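Local coordinates for antigen, P35 (Borreliella spielmanii A14S, PDB 6HPN), which is an outer surface protein of the PFam54 family, whose members are thought to contribute to Lyme disease pathogenesis, while its own molecular role is unclear, at residues Ala18-Leu21 and Ile22-Leu26; Lys138-Leu141 and His142-Asn145; Leu152-Asp155 and Phe156-Leu159. One frame throughout, in Å; residues are numbered along the deposited sequence.

Contact 1 (Ala18-Leu21 and Ile22-Leu26); sequences AKEL and IQKIL
Glu20 and Lys24, one turn apart on the outer side of the alpha helix 16-40, run side by side and point the same way, a classic i to i+4 pair. Their backbones are joined first, Lys24 N giving its hydrogen to Glu20 O at 2.8 Å. From there the lysine can be followed outward. Its CB rests beside the same carbonyl oxygen, Glu20 O, and CG lies 3.2 Å from that oxygen because it is turned to the backbone N side and away from its own carbonyl carbon (chi1 -65°). CG also meets Glu20 CG at 4.0 Å, methylene against methylene. The chain bends about the CB-CG bond and again about CD-CE, and CE comes to 4.0 Å from Glu20 OE2. NZ turns aside, 5.3 Å from Glu20 OE2, so the opposite charges probably attract only through space and make no salt bridge. Two long, flexible, charged residues suit this exposed edge, since their aliphatic parts can pack while their charged ends can probably remain toward solvent.

The adjacent residues repeat the i to i+4 bond: Ile22 N, Gln23 N and Ile25 N donate to Ala18 O, Lys19 O and Leu21 O. The amide of Gln23 swings away from Lys19 and is held by Asp27, one turn further on. The inward side is apolar. Leu21 and Ile25 lean on helix 146-179, Leu21 against Tyr153 and Ile25 against Leu149 and Leu152, branched apolar side chains packing on the facing helix. The side chain of Ile22 touches Val14 and His142. With CG1 beside its own backbone N, it also lies against the Ala18 carbonyl, and its CD1 ends 3.4 Å from Ala18 O.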
ATOM      1  N   ALA A  18     -18.444 -23.706  -4.382  1.00 19.28           N
ATOM      2  CA  ALA A  18     -18.206 -23.151  -3.030  1.00 19.62           C
ATOM      3  C   ALA A  18     -16.818 -23.591  -2.567  1.00 21.07           C
ATOM      4  O   ALA A  18     -16.050 -22.746  -2.100  1.00 20.76           O
ATOM      5  CB  ALA A  18     -19.271 -23.582  -2.055  1.00 19.00           C
ATOM      6  N   LYS A  19     -16.478 -24.861  -2.753  1.00 22.84           N
ATOM      7  CA  LYS A  19     -15.138 -25.395  -2.399  1.00 25.62           C
ATOM      8  C   LYS A  19     -13.986 -24.601  -3.049  1.00 23.68           C
ATOM      9  O   LYS A  19     -13.085 -24.188  -2.295  1.00 24.58           O
ATOM     10  CB  LYS A  19     -15.051 -26.866  -2.788  1.00 30.87           C
ATOM     11  CG  LYS A  19     -15.415 -27.867  -1.695  1.00 36.81           C
ATOM     12  CD  LYS A  19     -14.769 -29.231  -1.927  1.00 40.19           C
ATOM     13  CE  LYS A  19     -13.270 -29.109  -2.155  1.00 40.63           C
ATOM     14  NZ  LYS A  19     -12.694 -30.343  -2.733  1.00 42.80           N
ATOM     15  N   GLU A  20     -13.931 -24.460  -4.380  1.00 22.00           N
ATOM     16  CA  GLU A  20     -12.778 -23.816  -5.071  1.00 21.90           C
ATOM     17  C   GLU A  20     -12.679 -22.376  -4.544  1.00 20.90           C
ATOM     18  O   GLU A  20     -11.595 -21.845  -4.207  1.00 19.59           O
ATOM     19  CB  GLU A  20     -12.969 -23.831  -6.593  1.00 22.12           C
ATOM     20  CG  GLU A  20     -11.991 -22.944  -7.351  1.00 21.82           C
ATOM     21  CD  GLU A  20     -12.022 -23.114  -8.857  1.00 23.26           C
ATOM     22  OE1 GLU A  20     -12.083 -24.262  -9.297  1.00 26.15           O
ATOM     23  OE2 GLU A  20     -12.006 -22.102  -9.590  1.00 24.23           O
ATOM     24  N   LEU A  21     -13.835 -21.768  -4.444  1.00 20.29           N
ATOM     25  CA  LEU A  21     -14.014 -20.354  -4.052  1.00 20.91           C
ATOM     26  C   LEU A  21     -13.453 -20.141  -2.640  1.00 19.77           C
ATOM     27  O   LEU A  21     -12.663 -19.199  -2.444  1.00 18.10           O
ATOM     28  CB  LEU A  21     -15.519 -20.169  -4.188  1.00 22.11           C
ATOM     29  CG  LEU A  21     -16.129 -18.784  -4.367  1.00 23.23           C
ATOM     30  CD1 LEU A  21     -15.326 -17.848  -5.248  1.00 23.62           C
ATOM     31  CD2 LEU A  21     -17.518 -18.947  -4.972  1.00 22.70           C
ATOM     32  N   ILE A  22     -13.739 -21.061  -1.722  1.00 19.86           N
ATOM     33  CA  ILE A  22     -13.193 -21.052  -0.335  1.00 20.84           C
ATOM     34  C   ILE A  22     -11.665 -21.231  -0.360  1.00 20.68           C
ATOM     35  O   ILE A  22     -10.972 -20.473   0.338  1.00 18.30           O
ATOM     36  CB  ILE A  22     -13.878 -22.137   0.510  1.00 22.26           C
ATOM     37  CG1 ILE A  22     -15.340 -21.767   0.774  1.00 24.27           C
ATOM     38  CG2 ILE A  22     -13.099 -22.378   1.806  1.00 21.93           C
ATOM     39  CD1 ILE A  22     -16.191 -22.919   1.311  1.00 25.66           C
ATOM     40  N   GLN A  23     -11.161 -22.191  -1.137  1.00 21.05           N
ATOM     41  CA  GLN A  23      -9.709 -22.483  -1.240  1.00 23.29           C
ATOM     42  C   GLN A  23      -8.978 -21.242  -1.800  1.00 22.96           C
ATOM     43  O   GLN A  23      -7.954 -20.848  -1.232  1.00 26.86           O
ATOM     44  CB  GLN A  23      -9.512 -23.774  -2.055  1.00 24.34           C
ATOM     45  CG  GLN A  23      -8.076 -24.296  -2.067  1.00 26.51           C
ATOM     46  CD  GLN A  23      -7.479 -24.419  -0.686  1.00 28.39           C
ATOM     47  OE1 GLN A  23      -7.991 -25.126   0.172  1.00 31.81           O
ATOM     48  NE2 GLN A  23      -6.401 -23.699  -0.444  1.00 30.08           N
ATOM     49  N   LYS A  24      -9.517 -20.601  -2.833  1.00 22.89           N
ATOM     50  CA  LYS A  24      -8.885 -19.448  -3.521  1.00 21.65           C
ATOM     51  C   LYS A  24      -8.928 -18.236  -2.611  1.00 18.74           C
ATOM     52  O   LYS A  24      -7.961 -17.521  -2.598  1.00 18.77           O
ATOM     53  CB  LYS A  24      -9.563 -19.176  -4.867  1.00 24.66           C
ATOM     54  CG  LYS A  24      -9.402 -20.299  -5.890  1.00 28.68           C
ATOM     55  CD  LYS A  24      -8.913 -19.861  -7.276  1.00 33.89           C
ATOM     56  CE  LYS A  24      -8.410 -21.012  -8.126  1.00 35.48           C
ATOM     57  NZ  LYS A  24      -7.112 -21.522  -7.632  1.00 35.99           N
ATOM     58  N   ILE A  25     -10.002 -18.024  -1.867  1.00 17.85           N
ATOM     59  CA  ILE A  25     -10.031 -16.920  -0.870  1.00 18.50           C
ATOM     60  C   ILE A  25      -8.899 -17.141   0.140  1.00 18.42           C
ATOM     61  O   ILE A  25      -8.180 -16.162   0.436  1.00 18.28           O
ATOM     62  CB  ILE A  25     -11.385 -16.799  -0.149  1.00 19.40           C
ATOM     63  CG1 ILE A  25     -12.507 -16.316  -1.061  1.00 19.05           C
ATOM     64  CG2 ILE A  25     -11.246 -15.878   1.051  1.00 20.36           C
ATOM     65  CD1 ILE A  25     -13.870 -16.644  -0.532  1.00 19.27           C
ATOM     66  N   LEU A  26      -8.778 -18.358   0.686  1.00 17.86           N
ATOM     67  CA  LEU A  26      -7.741 -18.678   1.698  1.00 17.08           C
ATOM     68  C   LEU A  26      -6.366 -18.513   1.062  1.00 18.34           C
ATOM     69  O   LEU A  26      -5.494 -17.905   1.726  1.00 18.33           O
ATOM     70  CB  LEU A  26      -7.947 -20.084   2.244  1.00 16.18           C
ATOM     71  CG  LEU A  26      -9.202 -20.246   3.102  1.00 16.16           C
ATOM     72  CD1 LEU A  26      -9.478 -21.697   3.420  1.00 15.31           C
ATOM     73  CD2 LEU A  26      -9.097 -19.447   4.376  1.00 17.16           C
TER

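Contact 2 (Lys138-Leu141 and His142-Asn145); sequences KDKL and HHLN
In the connection between helix 106-135 and helix 146-179, the backbone curls through two overlapping 3-10 turns in which Lys140 meets His143 and Leu141 meets Leu144. His143 N donates to Lys140 O at 3.1 Å, and Leu144 N to Leu141 O at 3.0 Å. Each donor sits well above the plane of the carbonyl it reaches, 53° out of it in both cases, and both bonds are of the i to i+3 kind.

The His142 ring folds back over the preceding turn. Its CG stands in the crowded position between backbone N and carbonyl carbon (chi1 59°), which brings the CD2-NE2 edge up to Asp139 O. That oxygen lies near the ring plane, 3.0 Å from His142 NE2. The His142 ring is steeply tilted to that of His143, and only its CE1 corner reaches over the rim of one His143 face.

The 3-10 segment 138-143 carries the chain from helix 106-135 toward helix 146-179, which opens directly afterwards: Asn145 is its N-cap, with OD1 accepting from Asn148 N. Lys140 crosses His143 at an angle, CG coming to 4.0 Å from His143 ND1, while the lysine amine passes on beyond. These polar residues suit the exposed outer side, yet they also lie against the terminal parts of the chain, Lys140 and His143 on Ile224 and His142 on Val14. Leucines suit the apolar inner side, where Leu141 CD2 touches Leu144 CD1 at 3.8 Å. Leu141 reaches Leu26 of helix 16-40, and Leu144 extends to Leu149 and Leu152 of helix 146-179.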
ATOM      1  N   LYS A 138     -11.302 -18.615   9.375  1.00 26.71           N
ATOM      2  CA  LYS A 138     -10.969 -19.554   8.270  1.00 30.63           C
ATOM      3  C   LYS A 138     -11.866 -20.801   8.312  1.00 29.66           C
ATOM      4  O   LYS A 138     -12.440 -21.146   7.273  1.00 29.38           O
ATOM      5  CB  LYS A 138      -9.476 -19.879   8.362  1.00 32.87           C
ATOM      6  CG  LYS A 138      -9.067 -21.283   7.957  1.00 37.89           C
ATOM      7  CD  LYS A 138      -7.647 -21.585   8.335  1.00 41.61           C
ATOM      8  CE  LYS A 138      -7.427 -21.532   9.833  1.00 43.78           C
ATOM      9  NZ  LYS A 138      -6.016 -21.206  10.141  1.00 48.73           N
ATOM     10  N   ASP A 139     -12.008 -21.442   9.467  1.00 30.26           N
ATOM     11  CA  ASP A 139     -12.728 -22.735   9.595  1.00 30.30           C
ATOM     12  C   ASP A 139     -14.228 -22.584   9.311  1.00 28.93           C
ATOM     13  O   ASP A 139     -14.877 -23.616   9.132  1.00 29.51           O
ATOM     14  CB  ASP A 139     -12.517 -23.332  10.983  1.00 31.31           C
ATOM     15  CG  ASP A 139     -11.103 -23.807  11.221  1.00 34.44           C
ATOM     16  OD1 ASP A 139     -10.347 -23.964  10.237  1.00 34.94           O
ATOM     17  OD2 ASP A 139     -10.773 -24.026  12.392  1.00 40.68           O
ATOM     18  N   LYS A 140     -14.775 -21.374   9.248  1.00 28.34           N
ATOM     19  CA  LYS A 140     -16.247 -21.202   9.153  1.00 31.51           C
ATOM     20  C   LYS A 140     -16.661 -20.547   7.828  1.00 27.29           C
ATOM     21  O   LYS A 140     -17.839 -20.206   7.703  1.00 28.96           O
ATOM     22  CB  LYS A 140     -16.763 -20.406  10.358  1.00 36.61           C
ATOM     23  CG  LYS A 140     -16.927 -21.200  11.652  1.00 43.69           C
ATOM     24  CD  LYS A 140     -16.380 -20.469  12.887  1.00 52.55           C
ATOM     25  CE  LYS A 140     -17.083 -20.830  14.182  1.00 56.41           C
ATOM     26  NZ  LYS A 140     -18.413 -20.176  14.304  1.00 58.12           N
ATOM     27  N   LEU A 141     -15.787 -20.416   6.839  1.00 25.25           N
ATOM     28  CA  LEU A 141     -16.169 -19.740   5.562  1.00 25.27           C
ATOM     29  C   LEU A 141     -17.248 -20.550   4.827  1.00 27.04           C
ATOM     30  O   LEU A 141     -18.046 -19.936   4.045  1.00 25.95           O
ATOM     31  CB  LEU A 141     -14.931 -19.549   4.680  1.00 24.82           C
ATOM     32  CG  LEU A 141     -13.936 -18.475   5.116  1.00 24.21           C
ATOM     33  CD1 LEU A 141     -12.734 -18.492   4.200  1.00 23.86           C
ATOM     34  CD2 LEU A 141     -14.571 -17.080   5.113  1.00 24.95           C
ATOM     35  N   HIS A 142     -17.295 -21.870   5.060  1.00 27.50           N
ATOM     36  CA  HIS A 142     -18.284 -22.782   4.435  1.00 27.47           C
ATOM     37  C   HIS A 142     -19.705 -22.395   4.870  1.00 27.33           C
ATOM     38  O   HIS A 142     -20.640 -22.641   4.094  1.00 25.39           O
ATOM     39  CB  HIS A 142     -17.921 -24.252   4.668  1.00 29.68           C
ATOM     40  CG  HIS A 142     -17.819 -24.671   6.092  1.00 34.02           C
ATOM     41  ND1 HIS A 142     -18.862 -25.311   6.745  1.00 36.21           N
ATOM     42  CD2 HIS A 142     -16.802 -24.568   6.977  1.00 36.19           C
ATOM     43  CE1 HIS A 142     -18.491 -25.586   7.984  1.00 40.34           C
ATOM     44  NE2 HIS A 142     -17.227 -25.135   8.150  1.00 40.27           N
ATOM     45  N   HIS A 143     -19.890 -21.728   6.005  1.00 28.12           N
ATOM     46  CA  HIS A 143     -21.251 -21.324   6.456  1.00 30.30           C
ATOM     47  C   HIS A 143     -21.793 -20.182   5.564  1.00 30.11           C
ATOM     48  O   HIS A 143     -23.021 -19.928   5.608  1.00 30.28           O
ATOM     49  CB  HIS A 143     -21.261 -21.079   7.981  1.00 31.46           C
ATOM     50  CG  HIS A 143     -21.107 -22.340   8.777  1.00 35.53           C
ATOM     51  ND1 HIS A 143     -20.238 -22.451   9.855  1.00 38.17           N
ATOM     52  CD2 HIS A 143     -21.684 -23.558   8.643  1.00 39.39           C
ATOM     53  CE1 HIS A 143     -20.306 -23.666  10.368  1.00 40.62           C
ATOM     54  NE2 HIS A 143     -21.174 -24.373   9.628  1.00 42.40           N
ATOM     55  N   LEU A 144     -20.959 -19.555   4.721  1.00 28.16           N
ATOM     56  CA  LEU A 144     -21.361 -18.360   3.925  1.00 25.20           C
ATOM     57  C   LEU A 144     -21.987 -18.753   2.589  1.00 22.90           C
ATOM     58  O   LEU A 144     -21.527 -19.712   1.968  1.00 20.61           O
ATOM     59  CB  LEU A 144     -20.140 -17.484   3.642  1.00 26.00           C
ATOM     60  CG  LEU A 144     -19.495 -16.830   4.861  1.00 25.38           C
ATOM     61  CD1 LEU A 144     -18.206 -16.117   4.463  1.00 25.31           C
ATOM     62  CD2 LEU A 144     -20.461 -15.875   5.538  1.00 24.99           C
ATOM     63  N   ASN A 145     -22.924 -17.921   2.133  1.00 22.50           N
ATOM     64  CA  ASN A 145     -23.580 -18.010   0.808  1.00 21.95           C
ATOM     65  C   ASN A 145     -22.610 -17.541  -0.292  1.00 22.67           C
ATOM     66  O   ASN A 145     -21.611 -16.808  -0.000  1.00 22.05           O
ATOM     67  CB  ASN A 145     -24.910 -17.256   0.809  1.00 21.38           C
ATOM     68  CG  ASN A 145     -24.759 -15.748   0.811  1.00 22.51           C
ATOM     69  OD1 ASN A 145     -23.770 -15.190   0.321  1.00 21.14           O
ATOM     70  ND2 ASN A 145     -25.758 -15.073   1.353  1.00 21.57           N
TER

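Contact 3 (Leu152-Asp155 and Phe156-Leu159); sequences LYYD and FDKL
The rings of Tyr153 and Tyr154 and the carboxylate of Asp157 gather on one side of helix 146-179. One face of the Tyr154 ring has Tyr153 CD2 over its centre, 3.6 Å above the plane, while Tyr154 CD2 in turn lies at the edge of the Tyr153 ring, in its plane. Asp157 comes up from the next turn alongside Tyr154, pointing the same way, and its OD2 stands 3.5 Å from Tyr154 CD1. The carboxylate plane is turned 55° from that ring. Toward Tyr153 the same group crosses at a slant, OD2 lying 4.2 Å from Tyr153 CE2. Arg28 of helix 16-40 ties the group together, forming a salt bridge with Asp157 OD1 and a cation-pi contact with the Tyr153 ring. Acid and tyrosine thus suit this border, each offering the guanidinium a negative partner or an electron-rich face.

Phe156 has its ring edge to Tyr153 O, and its CD2 comes obliquely to Leu152 O at 3.2 Å. The ring is buried between helices 16-40 and 106-135, with Ile32 and Ile134 among its neighbours, a place for a large flat apolar group. Tyr154 O accepts from Lys158 N at 3.0 Å and more weakly from Asp157 N, while Leu159 N binds Asp155 O. Lys158 crosses Asp155 obliquely, CD being nearest to Asp155 OD1; the amine stays 4.8 Å from Asp155 OD1, perhaps easing the charge of a buried acid beside Leu213 and Thr217. Leu159 packs inward on Met127, Ile130 and Leu213. Mainly apolar toward helices 106-135 and 200-221, with Asp155 as a polar exception, this is a packed helix of an all-alpha bundle.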
ATOM      1  N   LEU A 152     -15.869 -11.503  -1.336  1.00 19.54           N
ATOM      2  CA  LEU A 152     -14.538 -11.745  -0.729  1.00 20.68           C
ATOM      3  C   LEU A 152     -13.486 -12.022  -1.827  1.00 21.24           C
ATOM      4  O   LEU A 152     -12.397 -11.392  -1.815  1.00 23.08           O
ATOM      5  CB  LEU A 152     -14.673 -12.928   0.239  1.00 21.51           C
ATOM      6  CG  LEU A 152     -15.512 -12.668   1.498  1.00 22.32           C
ATOM      7  CD1 LEU A 152     -15.453 -13.859   2.454  1.00 21.07           C
ATOM      8  CD2 LEU A 152     -15.079 -11.382   2.213  1.00 22.41           C
ATOM      9  N   TYR A 153     -13.785 -12.948  -2.734  1.00 19.99           N
ATOM     10  CA  TYR A 153     -12.847 -13.411  -3.781  1.00 19.94           C
ATOM     11  C   TYR A 153     -12.488 -12.219  -4.674  1.00 19.00           C
ATOM     12  O   TYR A 153     -11.328 -11.868  -4.740  1.00 18.83           O
ATOM     13  CB  TYR A 153     -13.470 -14.574  -4.554  1.00 19.68           C
ATOM     14  CG  TYR A 153     -12.674 -14.987  -5.760  1.00 19.93           C
ATOM     15  CD1 TYR A 153     -11.625 -15.894  -5.668  1.00 20.60           C
ATOM     16  CD2 TYR A 153     -12.970 -14.450  -7.001  1.00 20.58           C
ATOM     17  CE1 TYR A 153     -10.877 -16.244  -6.784  1.00 19.31           C
ATOM     18  CE2 TYR A 153     -12.259 -14.810  -8.129  1.00 19.33           C
ATOM     19  CZ  TYR A 153     -11.203 -15.688  -8.008  1.00 19.11           C
ATOM     20  OH  TYR A 153     -10.517 -15.986  -9.129  1.00 19.74           O
ATOM     21  N   TYR A 154     -13.491 -11.570  -5.267  1.00 18.57           N
ATOM     22  CA  TYR A 154     -13.322 -10.452  -6.234  1.00 17.81           C
ATOM     23  C   TYR A 154     -12.775  -9.210  -5.530  1.00 17.05           C
ATOM     24  O   TYR A 154     -12.141  -8.401  -6.219  1.00 15.93           O
ATOM     25  CB  TYR A 154     -14.616 -10.206  -7.024  1.00 17.13           C
ATOM     26  CG  TYR A 154     -14.880 -11.287  -8.039  1.00 16.25           C
ATOM     27  CD1 TYR A 154     -13.985 -11.523  -9.074  1.00 15.84           C
ATOM     28  CD2 TYR A 154     -15.969 -12.127  -7.915  1.00 15.62           C
ATOM     29  CE1 TYR A 154     -14.171 -12.557  -9.980  1.00 15.71           C
ATOM     30  CE2 TYR A 154     -16.181 -13.154  -8.823  1.00 16.46           C
ATOM     31  CZ  TYR A 154     -15.284 -13.377  -9.863  1.00 16.86           C
ATOM     32  OH  TYR A 154     -15.513 -14.404 -10.750  1.00 16.02           O
ATOM     33  N   ASP A 155     -12.917  -9.084  -4.209  1.00 18.06           N
ATOM     34  CA  ASP A 155     -12.390  -7.893  -3.476  1.00 18.23           C
ATOM     35  C   ASP A 155     -10.863  -7.847  -3.634  1.00 17.97           C
ATOM     36  O   ASP A 155     -10.289  -6.760  -3.876  1.00 18.56           O
ATOM     37  CB  ASP A 155     -12.862  -7.870  -2.025  1.00 19.00           C
ATOM     38  CG  ASP A 155     -14.246  -7.254  -1.795  1.00 19.59           C
ATOM     39  OD1 ASP A 155     -14.831  -6.703  -2.783  1.00 18.24           O
ATOM     40  OD2 ASP A 155     -14.712  -7.290  -0.601  1.00 19.77           O
ATOM     41  N   PHE A 156     -10.234  -9.006  -3.597  1.00 17.74           N
ATOM     42  CA  PHE A 156      -8.784  -9.154  -3.851  1.00 18.43           C
ATOM     43  C   PHE A 156      -8.421  -8.613  -5.244  1.00 19.58           C
ATOM     44  O   PHE A 156      -7.345  -7.988  -5.351  1.00 20.29           O
ATOM     45  CB  PHE A 156      -8.396 -10.615  -3.666  1.00 17.10           C
ATOM     46  CG  PHE A 156      -8.383 -11.059  -2.231  1.00 16.53           C
ATOM     47  CD1 PHE A 156      -7.486 -10.511  -1.327  1.00 16.81           C
ATOM     48  CD2 PHE A 156      -9.237 -12.046  -1.782  1.00 16.53           C
ATOM     49  CE1 PHE A 156      -7.452 -10.931  -0.008  1.00 15.96           C
ATOM     50  CE2 PHE A 156      -9.188 -12.466  -0.458  1.00 16.59           C
ATOM     51  CZ  PHE A 156      -8.298 -11.912   0.422  1.00 15.28           C
ATOM     52  N   ASP A 157      -9.281  -8.817  -6.249  1.00 19.99           N
ATOM     53  CA  ASP A 157      -9.036  -8.380  -7.651  1.00 21.05           C
ATOM     54  C   ASP A 157      -9.145  -6.865  -7.688  1.00 20.49           C
ATOM     55  O   ASP A 157      -8.293  -6.235  -8.300  1.00 20.84           O
ATOM     56  CB  ASP A 157      -9.993  -9.037  -8.647  1.00 22.57           C
ATOM     57  CG  ASP A 157      -9.662 -10.496  -8.934  1.00 24.19           C
ATOM     58  OD1 ASP A 157      -8.518 -10.879  -8.739  1.00 22.16           O
ATOM     59  OD2 ASP A 157     -10.556 -11.226  -9.389  1.00 30.28           O
ATOM     60  N   LYS A 158     -10.091  -6.302  -6.947  1.00 21.35           N
ATOM     61  CA  LYS A 158     -10.287  -4.829  -6.855  1.00 21.59           C
ATOM     62  C   LYS A 158      -9.081  -4.150  -6.190  1.00 22.85           C
ATOM     63  O   LYS A 158      -8.606  -3.126  -6.743  1.00 26.56           O
ATOM     64  CB  LYS A 158     -11.596  -4.517  -6.135  1.00 20.93           C
ATOM     65  CG  LYS A 158     -12.800  -4.556  -7.058  1.00 20.17           C
ATOM     66  CD  LYS A 158     -14.126  -4.625  -6.342  1.00 20.34           C
ATOM     67  CE  LYS A 158     -15.183  -5.292  -7.194  1.00 19.90           C
ATOM     68  NZ  LYS A 158     -16.527  -4.813  -6.834  1.00 21.58           N
ATOM     69  N   LEU A 159      -8.573  -4.679  -5.076  1.00 22.02           N
ATOM     70  CA  LEU A 159      -7.364  -4.102  -4.437  1.00 22.43           C
ATOM     71  C   LEU A 159      -6.161  -4.270  -5.369  1.00 22.22           C
ATOM     72  O   LEU A 159      -5.303  -3.380  -5.387  1.00 20.73           O
ATOM     73  CB  LEU A 159      -7.112  -4.794  -3.100  1.00 23.01           C
ATOM     74  CG  LEU A 159      -8.141  -4.488  -2.023  1.00 24.19           C
ATOM     75  CD1 LEU A 159      -7.882  -5.302  -0.772  1.00 24.58           C
ATOM     76  CD2 LEU A 159      -8.159  -3.007  -1.691  1.00 24.93           C
TER

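Overall arrangement
Along the chain the three contacts follow in series: contact 1 on helix 16-40, contact 2 in the loop after helix 106-135, and contact 3 on helix 146-179. All lie on the same side of the chain's centre and touch one another. The centres of contacts 1 and 2 are about 10 Å apart, where Ile22 and Leu26 pack on the loop. The centre of contact 3 lies about 13 Å from that of contact 1 and about 17 Å from that of contact 2. Contacts 1 and 2 thus bring sequence-distant residues together near one end of this strand-free helical domain, the C-terminal part of a longer protein, while contact 3 sits deeper along the bundle.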